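Cell division control protein Cdc48 (Mycobacterium smegmatis, PDB 5E7P) probably binds and hydrolyses ATP as a tandem AAA-family ATPase, with ADP held in two nucleotide pockets. Local coordinates at residues 522-527 against 647-652; 531-536 against 583-588; 687-692 against 727-732. One frame throughout, in Å; residues are numbered along the deposited sequence.

Contact 1: residues 522-527 against 647-652; sequences VLLYGP and RLVFVE
The Y525 ring lies across the neighbouring strand, with V649 O and F650 CA both over one of its faces and L648 CB in its plane at the edge. F650 CA stands 4.1 Å from the centroid of the Y525 ring, a CH-pi contact close to the ring normal. The F650 ring takes Y525 O near its plane at the edge and E652 N over the middle of one face. The two rings are nearly parallel, their planes 25° apart, but slid so far that they barely overlap; Y525 CE2 and F650 CD1 approach to 3.6 Å at their margins. With CG between its backbone N and carbonyl carbon (chi1 60°), Y525 swings its ring over this strand, where CE1 reaches L648 CG. F741 meets the tyrosine ring edge-to-face from the C-terminal tail.

Strands 522-525 and 647-650 pair in parallel. L523 N donates to R647 O at 3.0 Å, V649 N to L523 O, Y525 N to V649 O at 3.1 Å, and V651 N to Y525 O at 2.9 Å. On the face opposite the tyrosine, V649 CG1 meets L524 CD1 at 3.6 Å, while V649 CG2 touches V522 CG1 and V651 CG2 leans on L524 CD1.

This is an edge pairing of the parallel RecA-like sheet, joining strand 645-650 to the strand that leads into the Walker A loop. Because V522 and L524 bond to strand 623-629 while L523 and Y525 bond here, the backbone of 522-525 is engaged along both flanks; V522, L524, V649 and V651 make one apolar surface, Y525, L648 and F650 the other.

Contact 2: residues 531-536 against 583-588; sequences GKTFVV and FLDEID. With ADP (adenosine-5'-diphosphate), chain D.
F583 opens this part of strand 580-585 by presenting a ring face to V536, whose CG1 stands 3.5 Å from the ring centroid and only 9° off the normal, a well-centred CH-pi contact. V536 CG1 lies anti to the backbone N (chi1 174°), which directs it onto that face, while D585 N lies over the opposite face. At the strand's end comes D585, the Walker B aspartate. Its carboxylate straddles T533 OG1 of the Walker A loop, with OD1 and OD2 each 3.3 Å from that hydroxyl; both bonds are weak, and which oxygen is preferred is unsettled. D585 OD2 also bonds to a glycerol, probably from the crystallisation liquor. E586, the N-cap of helix 587-590, donates weakly from its N to D585 OD1, and its OE2 makes a salt bridge to K551 NZ and a hydrogen bond to S553 OG.

F534 N donates to O2A of the ADP at 2.7 Å, and one face of the F534 ring has ADP C2' over its centre. The T533 hydroxyl thus lies between D585 and K532 NZ, which bonds to it weakly. K532 NZ, 4.0 Å from D585 OD1, probably attracts the carboxylate without forming a salt bridge, and V536 and F583 form an apolar contact next to this polar group.

Contact 3: residues 687-692 against 727-732; sequences GYSAAD and RPSLDP. With ADP (adenosine-5'-diphosphate), chain D.
With CG anti to its carbonyl carbon (chi1 -75°), D692 folds its carboxylate back toward the head of its own helix and out to S729, whose OG is tucked between its backbone N and carbonyl carbon (chi1 59°). The motif is a capping box at the start of helix 690-707: S689 N donates to D692 OD2 at 3.1 Å, and D692 N returns a bond to S689 OG at 3.2 Å. The first of these meets the carboxylate on its anti side, 24° out of plane. S729 adds to the same oxygen a weak bond from its N, and its OG lies so near OD2 that the modelled separation is doubtful, though the pairing of the two groups is plausible.

G687, just upstream with a positive phi that suits glycine, offers its carbonyl to segment 727-732. L730 N lies in the plane of that carbonyl and donates to G687 O at 3.1 Å, and S729 N makes a weaker second bond to it. The leucine side chain then passes over the turn, with CD1 beside G687 O and CD2 4.0 Å from S689 CB; it also packs on P527 and P653.

Y688 lays one ring face against the R727–P728 peptide, with P728 N and R727 O over it. Its hydroxyl bonds to V726 O, while the arginine reaches R723 O through NH1.

The GYSAAD turn probably corresponds to the sensor 2 region of AAA proteins and belongs to the lid, whose helix start is thereby tied to the loop before helix 732-739. It also borders the nucleotide: A691 bonds through its backbone to G529, A691 CB faces the ribose, and A690 CB sits 3.3 Å from N7 of the ADP adenine.

Contacts 1 and 2 are both buried and both reach the same RecA-like sheet, contact 1 between two strands and contact 2 between a strand and the phosphate-binding loop and helix. Strand 521-525 and helix 534-539 follow each other in the chain, and L524 CD2 packs on V536 CG2 at 3.5 Å. Contact 3 is partly exposed and belongs to the lid side, meeting contact 1 where P527 touches L730. Their chemistry changes accordingly, from regular parallel backbone bonds with apolar faces, through a weak polar pairing beside the phosphates, to helix capping and one carbonyl that takes two N-H groups. Contacts 2 and 3 do not touch directly, yet both reach the same ADP.

Contact 1: residues 522-527 against 647-652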
loop_
_atom_site.group_PDB
_atom_site.type_symbol
_atom_site.label_atom_id
_atom_site.label_comp_id
_atom_site.label_asym_id
_atom_site.label_seq_id
_atom_site.Cartn_x
_atom_site.Cartn_y
_atom_site.Cartn_z
ATOM N N VAL A 522 -21.236 3.551 -12.007
ATOM C CA VAL A 522 -21.875 3.665 -10.705
ATOM C C VAL A 522 -21.603 5.014 -10.045
ATOM O O VAL A 522 -20.454 5.449 -9.951
ATOM C CB VAL A 522 -21.398 2.544 -9.763
ATOM C CG1 VAL A 522 -22.010 2.714 -8.379
ATOM C CG2 VAL A 522 -21.744 1.180 -10.349
ATOM N N LEU A 523 -22.667 5.675 -9.597
ATOM C CA LEU A 523 -22.523 6.855 -8.753
ATOM C C LEU A 523 -22.906 6.525 -7.317
ATOM O O LEU A 523 -24.071 6.274 -7.012
ATOM C CB LEU A 523 -23.370 8.021 -9.257
ATOM C CG LEU A 523 -23.267 9.252 -8.346
ATOM C CD1 LEU A 523 -21.869 9.845 -8.392
ATOM C CD2 LEU A 523 -24.314 10.300 -8.688
ATOM N N LEU A 524 -21.911 6.524 -6.440
ATOM C CA LEU A 524 -22.116 6.216 -5.036
ATOM C C LEU A 524 -22.193 7.521 -4.252
ATOM O O LEU A 524 -21.270 8.331 -4.300
ATOM C CB LEU A 524 -20.956 5.362 -4.533
ATOM C CG LEU A 524 -21.148 4.549 -3.257
ATOM C CD1 LEU A 524 -22.288 3.570 -3.414
ATOM C CD2 LEU A 524 -19.873 3.809 -2.945
ATOM N N TYR A 525 -23.294 7.740 -3.543
ATOM C CA TYR A 525 -23.480 9.000 -2.828
ATOM C C TYR A 525 -24.205 8.832 -1.497
ATOM O O TYR A 525 -25.149 8.048 -1.377
ATOM C CB TYR A 525 -24.218 10.019 -3.704
ATOM C CG TYR A 525 -25.596 9.569 -4.137
ATOM C CD1 TYR A 525 -25.772 8.828 -5.299
ATOM C CD2 TYR A 525 -26.717 9.881 -3.382
ATOM C CE1 TYR A 525 -27.025 8.412 -5.695
ATOM C CE2 TYR A 525 -27.973 9.469 -3.770
ATOM C CZ TYR A 525 -28.122 8.734 -4.927
ATOM O OH TYR A 525 -29.374 8.322 -5.319
ATOM N N GLY A 526 -23.755 9.582 -0.499
ATOM C CA GLY A 526 -24.389 9.578 0.805
ATOM C C GLY A 526 -23.831 10.678 1.683
ATOM O O GLY A 526 -22.867 11.342 1.305
ATOM N N PRO A 527 -24.438 10.883 2.862
ATOM C CA PRO A 527 -23.948 11.875 3.824
ATOM C C PRO A 527 -22.571 11.481 4.345
ATOM O O PRO A 527 -22.241 10.295 4.336
ATOM C CB PRO A 527 -24.987 11.814 4.948
ATOM C CG PRO A 527 -25.600 10.462 4.829
ATOM C CD PRO A 527 -25.605 10.143 3.369
ATOM N N ARG A 647 -26.063 4.015 -12.718
ATOM C CA ARG A 647 -26.507 3.222 -11.579
ATOM C C ARG A 647 -26.300 4.004 -10.284
ATOM O O ARG A 647 -25.195 4.049 -9.738
ATOM C CB ARG A 647 -25.774 1.880 -11.528
ATOM C CG ARG A 647 -26.164 1.007 -10.350
ATOM C CD ARG A 647 -25.878 -0.454 -10.639
ATOM N NE ARG A 647 -26.748 -0.963 -11.694
ATOM C CZ ARG A 647 -26.610 -2.150 -12.275
ATOM N NH1 ARG A 647 -25.629 -2.964 -11.906
ATOM N NH2 ARG A 647 -27.455 -2.522 -13.228
ATOM N N LEU A 648 -27.375 4.622 -9.804
ATOM C CA LEU A 648 -27.328 5.455 -8.609
ATOM C C LEU A 648 -27.494 4.634 -7.337
ATOM O O LEU A 648 -28.579 4.130 -7.051
ATOM C CB LEU A 648 -28.410 6.534 -8.671
ATOM C CG LEU A 648 -28.038 7.892 -9.271
ATOM C CD1 LEU A 648 -27.443 7.754 -10.670
ATOM C CD2 LEU A 648 -29.259 8.803 -9.293
ATOM N N VAL A 649 -26.413 4.502 -6.575
ATOM C CA VAL A 649 -26.471 3.802 -5.299
ATOM C C VAL A 649 -26.403 4.799 -4.147
ATOM O O VAL A 649 -25.388 5.467 -3.946
ATOM C CB VAL A 649 -25.332 2.781 -5.150
ATOM C CG1 VAL A 649 -25.476 2.020 -3.837
ATOM C CG2 VAL A 649 -25.314 1.820 -6.328
ATOM N N PHE A 650 -27.495 4.896 -3.396
ATOM C CA PHE A 650 -27.551 5.783 -2.240
ATOM C C PHE A 650 -27.148 5.048 -0.966
ATOM O O PHE A 650 -27.738 4.029 -0.611
ATOM C CB PHE A 650 -28.952 6.388 -2.092
ATOM C CG PHE A 650 -29.155 7.146 -0.809
ATOM C CD1 PHE A 650 -28.251 8.117 -0.410
ATOM C CD2 PHE A 650 -30.257 6.898 -0.011
ATOM C CE1 PHE A 650 -28.438 8.813 0.769
ATOM C CE2 PHE A 650 -30.451 7.594 1.168
ATOM C CZ PHE A 650 -29.541 8.553 1.558
ATOM N N VAL A 651 -26.129 5.569 -0.291
ATOM C CA VAL A 651 -25.689 5.016 0.982
ATOM C C VAL A 651 -26.417 5.718 2.121
ATOM O O VAL A 651 -26.106 6.862 2.461
ATOM C CB VAL A 651 -24.167 5.170 1.171
ATOM C CG1 VAL A 651 -23.742 4.640 2.534
ATOM C CG2 VAL A 651 -23.418 4.457 0.053
ATOM N N GLU A 652 -27.397 5.028 2.697
ATOM C CA GLU A 652 -28.177 5.561 3.807
ATOM C C GLU A 652 -27.307 5.771 5.038
ATOM O O GLU A 652 -26.323 5.058 5.234
ATOM C CB GLU A 652 -29.317 4.599 4.156
ATOM C CG GLU A 652 -30.446 4.553 3.142
ATOM C CD GLU A 652 -31.587 5.492 3.498
ATOM O OE1 GLU A 652 -31.518 6.140 4.566
ATOM O OE2 GLU A 652 -32.554 5.579 2.708
#

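Contact 2: residues 531-536 against 583-588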
loop_
_atom_site.group_PDB
_atom_site.type_symbol
_atom_site.label_atom_id
_atom_site.label_comp_id
_atom_site.label_asym_id
_atom_site.label_seq_id
_atom_site.Cartn_x
_atom_site.Cartn_y
_atom_site.Cartn_z
ATOM N N GLY A 531 -19.468 5.853 5.167
ATOM C CA GLY A 531 -18.722 4.760 4.567
ATOM C C GLY A 531 -18.760 4.624 3.056
ATOM O O GLY A 531 -18.294 3.620 2.520
ATOM N N LYS A 532 -19.307 5.620 2.365
ATOM C CA LYS A 532 -19.384 5.574 0.908
ATOM C C LYS A 532 -18.004 5.451 0.261
ATOM O O LYS A 532 -17.858 4.820 -0.781
ATOM C CB LYS A 532 -20.137 6.785 0.354
ATOM C CG LYS A 532 -19.810 8.088 1.047
ATOM C CD LYS A 532 -20.271 9.275 0.224
ATOM C CE LYS A 532 -19.341 9.511 -0.958
ATOM N NZ LYS A 532 -17.977 9.951 -0.526
ATOM N N THR A 533 -16.992 6.041 0.887
ATOM C CA THR A 533 -15.619 5.883 0.418
ATOM C C THR A 533 -14.969 4.655 1.054
ATOM O O THR A 533 -14.270 3.886 0.388
ATOM C CB THR A 533 -14.773 7.147 0.705
ATOM O OG1 THR A 533 -15.197 8.212 -0.156
ATOM C CG2 THR A 533 -13.294 6.878 0.463
ATOM N N PHE A 534 -15.224 4.472 2.344
ATOM C CA PHE A 534 -14.653 3.374 3.115
ATOM C C PHE A 534 -14.951 2.009 2.495
ATOM O O PHE A 534 -14.067 1.160 2.387
ATOM C CB PHE A 534 -15.180 3.427 4.552
ATOM C CG PHE A 534 -14.449 2.526 5.504
ATOM C CD1 PHE A 534 -13.066 2.521 5.550
ATOM C CD2 PHE A 534 -15.146 1.704 6.369
ATOM C CE1 PHE A 534 -12.391 1.700 6.433
ATOM C CE2 PHE A 534 -14.477 0.881 7.254
ATOM C CZ PHE A 534 -13.096 0.877 7.282
ATOM N N VAL A 535 -16.198 1.804 2.083
ATOM C CA VAL A 535 -16.609 0.520 1.530
ATOM C C VAL A 535 -15.994 0.245 0.149
ATOM O O VAL A 535 -15.758 -0.908 -0.211
ATOM C CB VAL A 535 -18.149 0.385 1.489
ATOM C CG1 VAL A 535 -18.746 1.251 0.387
ATOM C CG2 VAL A 535 -18.548 -1.069 1.313
ATOM N N VAL A 536 -15.721 1.303 -0.612
ATOM C CA VAL A 536 -15.093 1.159 -1.922
ATOM C C VAL A 536 -13.656 0.676 -1.768
ATOM O O VAL A 536 -13.187 -0.167 -2.530
ATOM C CB VAL A 536 -15.105 2.486 -2.707
ATOM C CG1 VAL A 536 -14.319 2.355 -3.998
ATOM C CG2 VAL A 536 -16.523 2.902 -3.008
ATOM N N PHE A 583 -11.897 4.345 -9.792
ATOM C CA PHE A 583 -12.538 5.029 -8.676
ATOM C C PHE A 583 -12.314 6.539 -8.755
ATOM O O PHE A 583 -11.205 7.028 -8.540
ATOM C CB PHE A 583 -12.019 4.477 -7.344
ATOM C CG PHE A 583 -12.716 5.041 -6.136
ATOM C CD1 PHE A 583 -13.989 5.584 -6.236
ATOM C CD2 PHE A 583 -12.093 5.037 -4.900
ATOM C CE1 PHE A 583 -14.628 6.109 -5.125
ATOM C CE2 PHE A 583 -12.728 5.556 -3.784
ATOM C CZ PHE A 583 -13.998 6.094 -3.897
ATOM N N LEU A 584 -13.382 7.268 -9.066
ATOM C CA LEU A 584 -13.355 8.724 -9.087
ATOM C C LEU A 584 -14.009 9.276 -7.824
ATOM O O LEU A 584 -15.188 9.633 -7.825
ATOM C CB LEU A 584 -14.079 9.253 -10.327
ATOM C CG LEU A 584 -13.591 8.731 -11.682
ATOM C CD1 LEU A 584 -14.482 9.239 -12.810
ATOM C CD2 LEU A 584 -12.145 9.128 -11.928
ATOM N N ASP A 585 -13.244 9.329 -6.739
ATOM C CA ASP A 585 -13.756 9.868 -5.488
ATOM C C ASP A 585 -13.858 11.383 -5.582
ATOM O O ASP A 585 -13.098 12.012 -6.317
ATOM C CB ASP A 585 -12.867 9.468 -4.312
ATOM C CG ASP A 585 -13.541 9.695 -2.972
ATOM O OD1 ASP A 585 -14.782 9.845 -2.952
ATOM O OD2 ASP A 585 -12.837 9.719 -1.942
ATOM N N GLU A 586 -14.798 11.953 -4.834
ATOM C CA GLU A 586 -15.107 13.379 -4.901
ATOM C C GLU A 586 -15.315 13.814 -6.350
ATOM O O GLU A 586 -14.698 14.767 -6.828
ATOM C CB GLU A 586 -14.018 14.211 -4.222
ATOM C CG GLU A 586 -14.503 15.564 -3.725
ATOM C CD GLU A 586 -13.406 16.368 -3.051
ATOM O OE1 GLU A 586 -13.682 17.514 -2.631
ATOM O OE2 GLU A 586 -12.270 15.856 -2.944
ATOM N N ILE A 587 -16.190 13.089 -7.036
ATOM C CA ILE A 587 -16.457 13.290 -8.455
ATOM C C ILE A 587 -17.067 14.670 -8.739
ATOM O O ILE A 587 -17.017 15.159 -9.867
ATOM C CB ILE A 587 -17.370 12.149 -9.002
ATOM C CG1 ILE A 587 -17.555 12.245 -10.520
ATOM C CG2 ILE A 587 -18.709 12.138 -8.282
ATOM C CD1 ILE A 587 -16.285 12.040 -11.308
ATOM N N ASP A 588 -17.622 15.304 -7.711
ATOM C CA ASP A 588 -18.198 16.639 -7.867
ATOM C C ASP A 588 -17.129 17.703 -8.120
ATOM O O ASP A 588 -17.372 18.687 -8.821
ATOM C CB ASP A 588 -19.047 17.017 -6.651
ATOM C CG ASP A 588 -18.281 16.911 -5.346
ATOM O OD1 ASP A 588 -17.698 15.837 -5.077
ATOM O OD2 ASP A 588 -18.259 17.907 -4.591
HETATM P PB ADP D . -17.047 10.348 3.596
HETATM O O1B ADP D . -16.976 11.236 4.815
HETATM O O2B ADP D . -16.346 10.935 2.396
HETATM O O3B ADP D . -18.427 9.805 3.304
HETATM P PA ADP D . -16.653 7.721 4.679
HETATM O O1A ADP D . -18.143 7.820 4.897
HETATM O O2A ADP D . -16.077 6.570 3.899
HETATM O O3A ADP D . -16.119 9.085 3.998
HETATM O "O5'" ADP D . -15.954 7.683 6.128
HETATM C "C5'" ADP D . -14.553 7.460 6.270
HETATM C "C4'" ADP D . -14.273 6.949 7.681
HETATM O "O4'" ADP D . -15.494 6.670 8.374
HETATM C "C3'" ADP D . -13.475 5.657 7.656
HETATM O "O3'" ADP D . -12.100 5.902 7.960
HETATM C "C2'" ADP D . -14.104 4.771 8.712
HETATM O "O2'" ADP D . -13.243 4.669 9.851
HETATM C "C1'" ADP D . -15.407 5.446 9.113
HETATM N N9 ADP D . -16.524 4.553 8.724
HETATM C C8 ADP D . -17.477 4.848 7.820
HETATM N N7 ADP D . -18.356 3.825 7.678
HETATM C C5 ADP D . -17.966 2.842 8.507
HETATM C C6 ADP D . -18.454 1.486 8.849
HETATM N N6 ADP D . -19.559 0.977 8.257
HETATM N N1 ADP D . -17.758 0.780 9.768
HETATM C C2 ADP D . -16.657 1.285 10.355
HETATM N N3 ADP D . -16.157 2.508 10.095
HETATM C C4 ADP D . -16.757 3.324 9.195
#

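Contact 3: residues 687-692 against 727-732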
loop_
_atom_site.group_PDB
_atom_site.type_symbol
_atom_site.label_atom_id
_atom_site.label_comp_id
_atom_site.label_asym_id
_atom_site.label_seq_id
_atom_site.Cartn_x
_atom_site.Cartn_y
_atom_site.Cartn_z
ATOM N N GLY A 687 -29.084 10.009 14.481
ATOM C CA GLY A 687 -28.356 11.198 14.076
ATOM C C GLY A 687 -26.854 10.983 14.078
ATOM O O GLY A 687 -26.095 11.814 13.581
ATOM N N TYR A 688 -26.421 9.863 14.648
ATOM C CA TYR A 688 -25.011 9.495 14.628
ATOM C C TYR A 688 -24.665 8.765 13.335
ATOM O O TYR A 688 -25.260 7.735 13.015
ATOM C CB TYR A 688 -24.667 8.609 15.828
ATOM C CG TYR A 688 -24.488 9.362 17.124
ATOM C CD1 TYR A 688 -25.564 9.978 17.750
ATOM C CD2 TYR A 688 -23.240 9.452 17.727
ATOM C CE1 TYR A 688 -25.400 10.670 18.935
ATOM C CE2 TYR A 688 -23.068 10.138 18.911
ATOM C CZ TYR A 688 -24.151 10.745 19.511
ATOM O OH TYR A 688 -23.979 11.427 20.689
ATOM N N SER A 689 -23.703 9.301 12.592
ATOM C CA SER A 689 -23.210 8.634 11.396
ATOM C C SER A 689 -22.359 7.444 11.813
ATOM O O SER A 689 -22.128 7.223 13.004
ATOM C CB SER A 689 -22.371 9.589 10.550
ATOM O OG SER A 689 -21.121 9.843 11.170
ATOM N N ALA A 690 -21.894 6.680 10.830
ATOM C CA ALA A 690 -21.024 5.543 11.098
ATOM C C ALA A 690 -19.745 6.001 11.797
ATOM O O ALA A 690 -19.305 5.392 12.772
ATOM C CB ALA A 690 -20.691 4.806 9.796
ATOM N N ALA A 691 -19.159 7.082 11.293
ATOM C CA ALA A 691 -17.945 7.639 11.878
ATOM C C ALA A 691 -18.197 8.124 13.305
ATOM O O ALA A 691 -17.334 7.994 14.173
ATOM C CB ALA A 691 -17.396 8.774 11.007
ATOM N N ASP A 692 -19.383 8.673 13.542
ATOM C CA ASP A 692 -19.752 9.140 14.876
ATOM C C ASP A 692 -19.792 7.996 15.884
ATOM O O ASP A 692 -19.367 8.155 17.030
ATOM C CB ASP A 692 -21.105 9.854 14.850
ATOM C CG ASP A 692 -21.023 11.238 14.243
ATOM O OD1 ASP A 692 -19.958 11.883 14.368
ATOM O OD2 ASP A 692 -22.026 11.681 13.645
ATOM N N ARG A 727 -20.973 14.219 19.451
ATOM C CA ARG A 727 -22.345 14.619 19.165
ATOM C C ARG A 727 -22.828 14.066 17.826
ATOM O O ARG A 727 -22.016 13.675 16.989
ATOM C CB ARG A 727 -22.448 16.148 19.180
ATOM C CG ARG A 727 -21.992 16.782 20.483
ATOM C CD ARG A 727 -22.678 16.129 21.671
ATOM N NE ARG A 727 -24.132 16.230 21.586
ATOM C CZ ARG A 727 -24.975 15.459 22.268
ATOM N NH1 ARG A 727 -24.509 14.520 23.081
ATOM N NH2 ARG A 727 -26.284 15.621 22.131
ATOM N N PRO A 728 -24.157 14.018 17.624
ATOM C CA PRO A 728 -24.691 13.631 16.311
ATOM C C PRO A 728 -24.334 14.668 15.246
ATOM O O PRO A 728 -24.364 15.868 15.527
ATOM C CB PRO A 728 -26.207 13.600 16.544
ATOM C CG PRO A 728 -26.431 14.462 17.751
ATOM C CD PRO A 728 -25.230 14.235 18.610
ATOM N N SER A 729 -24.004 14.211 14.041
ATOM C CA SER A 729 -23.543 15.110 12.988
ATOM C C SER A 729 -24.481 15.179 11.783
ATOM O O SER A 729 -24.358 16.073 10.946
ATOM C CB SER A 729 -22.138 14.713 12.534
ATOM O OG SER A 729 -22.125 13.380 12.050
ATOM N N LEU A 730 -25.420 14.243 11.698
ATOM C CA LEU A 730 -26.306 14.155 10.539
ATOM C C LEU A 730 -27.416 15.208 10.523
ATOM O O LEU A 730 -28.122 15.402 11.515
ATOM C CB LEU A 730 -26.915 12.757 10.448
ATOM C CG LEU A 730 -25.927 11.610 10.229
ATOM C CD1 LEU A 730 -26.592 10.276 10.516
ATOM C CD2 LEU A 730 -25.380 11.644 8.812
ATOM N N ASP A 731 -27.559 15.881 9.384
ATOM C CA ASP A 731 -28.651 16.823 9.158
ATOM C C ASP A 731 -29.800 16.094 8.464
ATOM O O ASP A 731 -29.661 15.660 7.321
ATOM C CB ASP A 731 -28.170 17.996 8.295
ATOM C CG ASP A 731 -29.189 19.126 8.202
ATOM O OD1 ASP A 731 -30.405 18.873 8.349
ATOM O OD2 ASP A 731 -28.769 20.280 7.969
ATOM N N PRO A 732 -30.942 15.962 9.158
ATOM C CA PRO A 732 -32.125 15.255 8.649
ATOM C C PRO A 732 -32.663 15.847 7.348
ATOM O O PRO A 732 -33.261 15.125 6.550
ATOM C CB PRO A 732 -33.151 15.440 9.771
ATOM C CG PRO A 732 -32.331 15.655 10.995
ATOM C CD PRO A 732 -31.141 16.441 10.536
HETATM P PB ADP D . -17.047 10.348 3.596
HETATM O O1B ADP D . -16.976 11.236 4.815
HETATM O O2B ADP D . -16.346 10.935 2.396
HETATM O O3B ADP D . -18.427 9.805 3.304
HETATM P PA ADP D . -16.653 7.721 4.679
HETATM O O1A ADP D . -18.143 7.820 4.897
HETATM O O2A ADP D . -16.077 6.570 3.899
HETATM O O3A ADP D . -16.119 9.085 3.998
HETATM O "O5'" ADP D . -15.954 7.683 6.128
HETATM C "C5'" ADP D . -14.553 7.460 6.270
HETATM C "C4'" ADP D . -14.273 6.949 7.681
HETATM O "O4'" ADP D . -15.494 6.670 8.374
HETATM C "C3'" ADP D . -13.475 5.657 7.656
HETATM O "O3'" ADP D . -12.100 5.902 7.960
HETATM C "C2'" ADP D . -14.104 4.771 8.712
HETATM O "O2'" ADP D . -13.243 4.669 9.851
HETATM C "C1'" ADP D . -15.407 5.446 9.113
HETATM N N9 ADP D . -16.524 4.553 8.724
HETATM C C8 ADP D . -17.477 4.848 7.820
HETATM N N7 ADP D . -18.356 3.825 7.678
HETATM C C5 ADP D . -17.966 2.842 8.507
HETATM C C6 ADP D . -18.454 1.486 8.849
HETATM N N6 ADP D . -19.559 0.977 8.257
HETATM N N1 ADP D . -17.758 0.780 9.768
HETATM C C2 ADP D . -16.657 1.285 10.355
HETATM N N3 ADP D . -16.157 2.508 10.095
HETATM C C4 ADP D . -16.757 3.324 9.195
#